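Local coordinates for protein transcriptional regulator, ROK family (Vibrio cholerae O1 biovar eltor, PDB 1Z05) that probably binds DNA as a zinc-containing transcriptional regulator of the ROK family, homologous to Escherichia coli Mlc, at residues Leu345-Ala350 and Arg383-Pro388. Sequence-based numbering, arbitrary orientation.
Sequences LGAAIA and REQSLP
Gln385 lies across two small residues one helical turn apart, Ala347 and Ala350, and makes most of the contact. Its CB rests against the methyl of Ala350, with 3.7 Å between Gln385 CB and Ala350 CB, while the backbone oxygen Gln385 O comes to 3.6 Å from Ala350 CB. Further out, the amide reaches Ala347 by its oxygen: Gln385 OE1 stands 3.4 Å from Ala347 CA and 3.5 Å from Ala347 CB. In Gln385, CG sits beside the backbone N and anti to the carbonyl carbon (chi1 -57°), and the chain then runs extended (chi2 175°), which carries OE1 from the level of Ala350 back to that of Ala347. The direct approaches are van der Waals contacts, but one water links the two segments, donating to Ala347 O and to Gln385 OE1, each at 2.7 Å. Both of its hydrogens are thereby used, and the glutamine oxygen gains a polar partner at the helix surface.

Ser386 adds a looser contact, its CB 4.1 Å from Ala350 O. Its OG is hydrogen-bonded to Ile382 O and His391 ND1, just before and after residues 383-388, not to helix 332-356. One turn beyond Ala350, Asn354 bonds through ND2 to Gln385 O and weakly to Ala350 O, so it bridges the two backbones.

Across the dimer interface, Asn283 ND2 of the second subunit bonds to Arg383 O, and Gln271 of that subunit packs on Gln385. The contact is structural packing in a probable ASKHA-type fold, away from this chain's zinc ligands. It joins helix 332-356, which leads into strand 360-364, to the end region of helix 371-385 and the residues that follow; Ile349 fills in behind, touching Ile378, Ile382 and, on strand 237-242 of the same mixed sheet, Ile240.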
ATOM      1  N   LEU A 345       9.942 -20.357  -3.574  1.00 38.17           N
ATOM      2  CA  LEU A 345       9.378 -19.416  -2.599  1.00 38.66           C
ATOM      3  C   LEU A 345      10.339 -18.262  -2.322  1.00 38.07           C
ATOM      4  O   LEU A 345       9.920 -17.112  -2.252  1.00 38.18           O
ATOM      5  CB  LEU A 345       9.019 -20.119  -1.288  1.00 38.20           C
ATOM      6  CG  LEU A 345       7.876 -21.126  -1.367  1.00 39.11           C
ATOM      7  CD1 LEU A 345       7.740 -21.845  -0.029  1.00 41.23           C
ATOM      8  CD2 LEU A 345       6.567 -20.453  -1.781  1.00 43.79           C
ATOM      9  N   GLY A 346      11.625 -18.584  -2.178  1.00 36.77           N
ATOM     10  CA  GLY A 346      12.669 -17.594  -1.998  1.00 36.58           C
ATOM     11  C   GLY A 346      12.729 -16.573  -3.124  1.00 36.66           C
ATOM     12  O   GLY A 346      12.938 -15.389  -2.873  1.00 36.69           O
ATOM     13  N   ALA A 347      12.562 -17.034  -4.365  1.00 36.36           N
ATOM     14  CA  ALA A 347      12.494 -16.147  -5.527  1.00 36.11           C
ATOM     15  C   ALA A 347      11.300 -15.181  -5.447  1.00 35.30           C
ATOM     16  O   ALA A 347      11.434 -13.986  -5.707  1.00 34.60           O
ATOM     17  CB  ALA A 347      12.445 -16.969  -6.837  1.00 36.63           C
ATOM     18  N   ALA A 348      10.141 -15.701  -5.081  1.00 34.54           N
ATOM     19  CA  ALA A 348       8.940 -14.867  -4.970  1.00 35.74           C
ATOM     20  C   ALA A 348       9.047 -13.889  -3.791  1.00 35.37           C
ATOM     21  O   ALA A 348       8.666 -12.710  -3.899  1.00 34.80           O
ATOM     22  CB  ALA A 348       7.698 -15.746  -4.859  1.00 36.53           C
ATOM     23  N   ILE A 349       9.594 -14.375  -2.678  1.00 33.78           N
ATOM     24  CA  ILE A 349       9.781 -13.550  -1.490  1.00 34.18           C
ATOM     25  C   ILE A 349      10.824 -12.448  -1.747  1.00 33.72           C
ATOM     26  O   ILE A 349      10.657 -11.324  -1.273  1.00 34.39           O
ATOM     27  CB  ILE A 349      10.144 -14.407  -0.241  1.00 33.30           C
ATOM     28  CG1 ILE A 349       8.983 -15.341   0.106  1.00 34.67           C
ATOM     29  CG2 ILE A 349      10.491 -13.513   0.956  1.00 34.64           C
ATOM     30  CD1 ILE A 349       9.324 -16.403   1.139  1.00 35.10           C
ATOM     31  N   ALA A 350      11.876 -12.761  -2.511  1.00 32.88           N
ATOM     32  CA  ALA A 350      12.869 -11.747  -2.897  1.00 31.63           C
ATOM     33  C   ALA A 350      12.238 -10.605  -3.690  1.00 31.59           C
ATOM     34  O   ALA A 350      12.633  -9.448  -3.542  1.00 31.75           O
ATOM     35  CB  ALA A 350      14.010 -12.360  -3.682  1.00 30.24           C
ATOM     36  N   ARG A 383      19.071 -13.952  -0.249  1.00 36.06           N
ATOM     37  CA  ARG A 383      20.386 -13.310  -0.258  1.00 36.15           C
ATOM     38  C   ARG A 383      20.872 -13.029  -1.678  1.00 35.91           C
ATOM     39  O   ARG A 383      21.548 -12.032  -1.934  1.00 34.14           O
ATOM     40  CB  ARG A 383      21.418 -14.185   0.472  1.00 38.05           C
ATOM     41  CG  ARG A 383      21.242 -14.212   1.986  1.00 40.68           C
ATOM     42  CD  ARG A 383      22.484 -14.797   2.659  1.00 49.87           C
ATOM     43  NE  ARG A 383      22.454 -16.258   2.686  1.00 56.25           N
ATOM     44  CZ  ARG A 383      21.791 -16.979   3.591  1.00 55.61           C
ATOM     45  NH1 ARG A 383      21.108 -16.380   4.561  1.00 53.38           N
ATOM     46  NH2 ARG A 383      21.819 -18.302   3.530  1.00 50.25           N
ATOM     47  N   GLU A 384      20.532 -13.931  -2.594  1.00 35.66           N
ATOM     48  CA  GLU A 384      21.058 -13.872  -3.951  1.00 37.87           C
ATOM     49  C   GLU A 384      20.208 -13.002  -4.888  1.00 35.97           C
ATOM     50  O   GLU A 384      20.655 -12.647  -5.979  1.00 33.53           O
ATOM     51  CB  GLU A 384      21.211 -15.296  -4.511  1.00 37.30           C
ATOM     52  CG  GLU A 384      22.356 -16.075  -3.858  1.00 42.09           C
ATOM     53  CD  GLU A 384      22.524 -17.485  -4.400  1.00 43.20           C
ATOM     54  OE1 GLU A 384      21.792 -17.875  -5.338  1.00 52.31           O
ATOM     55  OE2 GLU A 384      23.399 -18.211  -3.878  1.00 48.00           O
ATOM     56  N   GLN A 385      18.997 -12.653  -4.453  1.00 34.84           N
ATOM     57  CA  GLN A 385      18.030 -12.000  -5.340  1.00 35.44           C
ATOM     58  C   GLN A 385      17.390 -10.726  -4.780  1.00 35.33           C
ATOM     59  O   GLN A 385      16.388 -10.237  -5.310  1.00 34.84           O
ATOM     60  CB  GLN A 385      16.961 -13.006  -5.760  1.00 33.83           C
ATOM     61  CG  GLN A 385      17.555 -14.261  -6.448  1.00 34.45           C
ATOM     62  CD  GLN A 385      16.513 -15.312  -6.752  1.00 38.52           C
ATOM     63  OE1 GLN A 385      15.335 -15.001  -6.937  1.00 40.59           O
ATOM     64  NE2 GLN A 385      16.945 -16.567  -6.823  1.00 37.40           N
ATOM     65  N   SER A 386      17.975 -10.194  -3.716  1.00 35.81           N
ATOM     66  CA  SER A 386      17.542  -8.919  -3.140  1.00 36.14           C
ATOM     67  C   SER A 386      18.750  -8.204  -2.554  1.00 36.94           C
ATOM     68  O   SER A 386      19.778  -8.841  -2.296  1.00 35.47           O
ATOM     69  CB  SER A 386      16.427  -9.120  -2.091  1.00 36.57           C
ATOM     70  OG  SER A 386      16.884  -9.834  -0.948  1.00 37.58           O
ATOM     71  N   LEU A 387      18.639  -6.882  -2.389  1.00 36.95           N
ATOM     72  CA  LEU A 387      19.735  -6.061  -1.879  1.00 39.20           C
ATOM     73  C   LEU A 387      20.169  -6.490  -0.475  1.00 39.49           C
ATOM     74  O   LEU A 387      19.323  -6.664   0.411  1.00 38.58           O
ATOM     75  CB  LEU A 387      19.325  -4.582  -1.844  1.00 39.96           C
ATOM     76  CG  LEU A 387      19.244  -3.776  -3.146  1.00 42.55           C
ATOM     77  CD1 LEU A 387      18.565  -2.425  -2.911  1.00 46.99           C
ATOM     78  CD2 LEU A 387      20.603  -3.572  -3.761  1.00 43.93           C
ATOM     79  N   PRO A 388      21.487  -6.668  -0.268  1.00 40.14           N
ATOM     80  CA  PRO A 388      22.044  -6.889   1.068  1.00 40.36           C
ATOM     81  C   PRO A 388      21.444  -5.986   2.143  1.00 40.40           C
ATOM     82  O   PRO A 388      20.998  -6.493   3.169  1.00 40.63           O
ATOM     83  CB  PRO A 388      23.536  -6.611   0.863  1.00 41.33           C
ATOM     84  CG  PRO A 388      23.774  -7.125  -0.524  1.00 40.47           C
ATOM     85  CD  PRO A 388      22.544  -6.711  -1.302  1.00 40.35           C
TER
HETATM   86  O   HOH W   1      13.418 -13.149  -7.383  1.00 25.42           O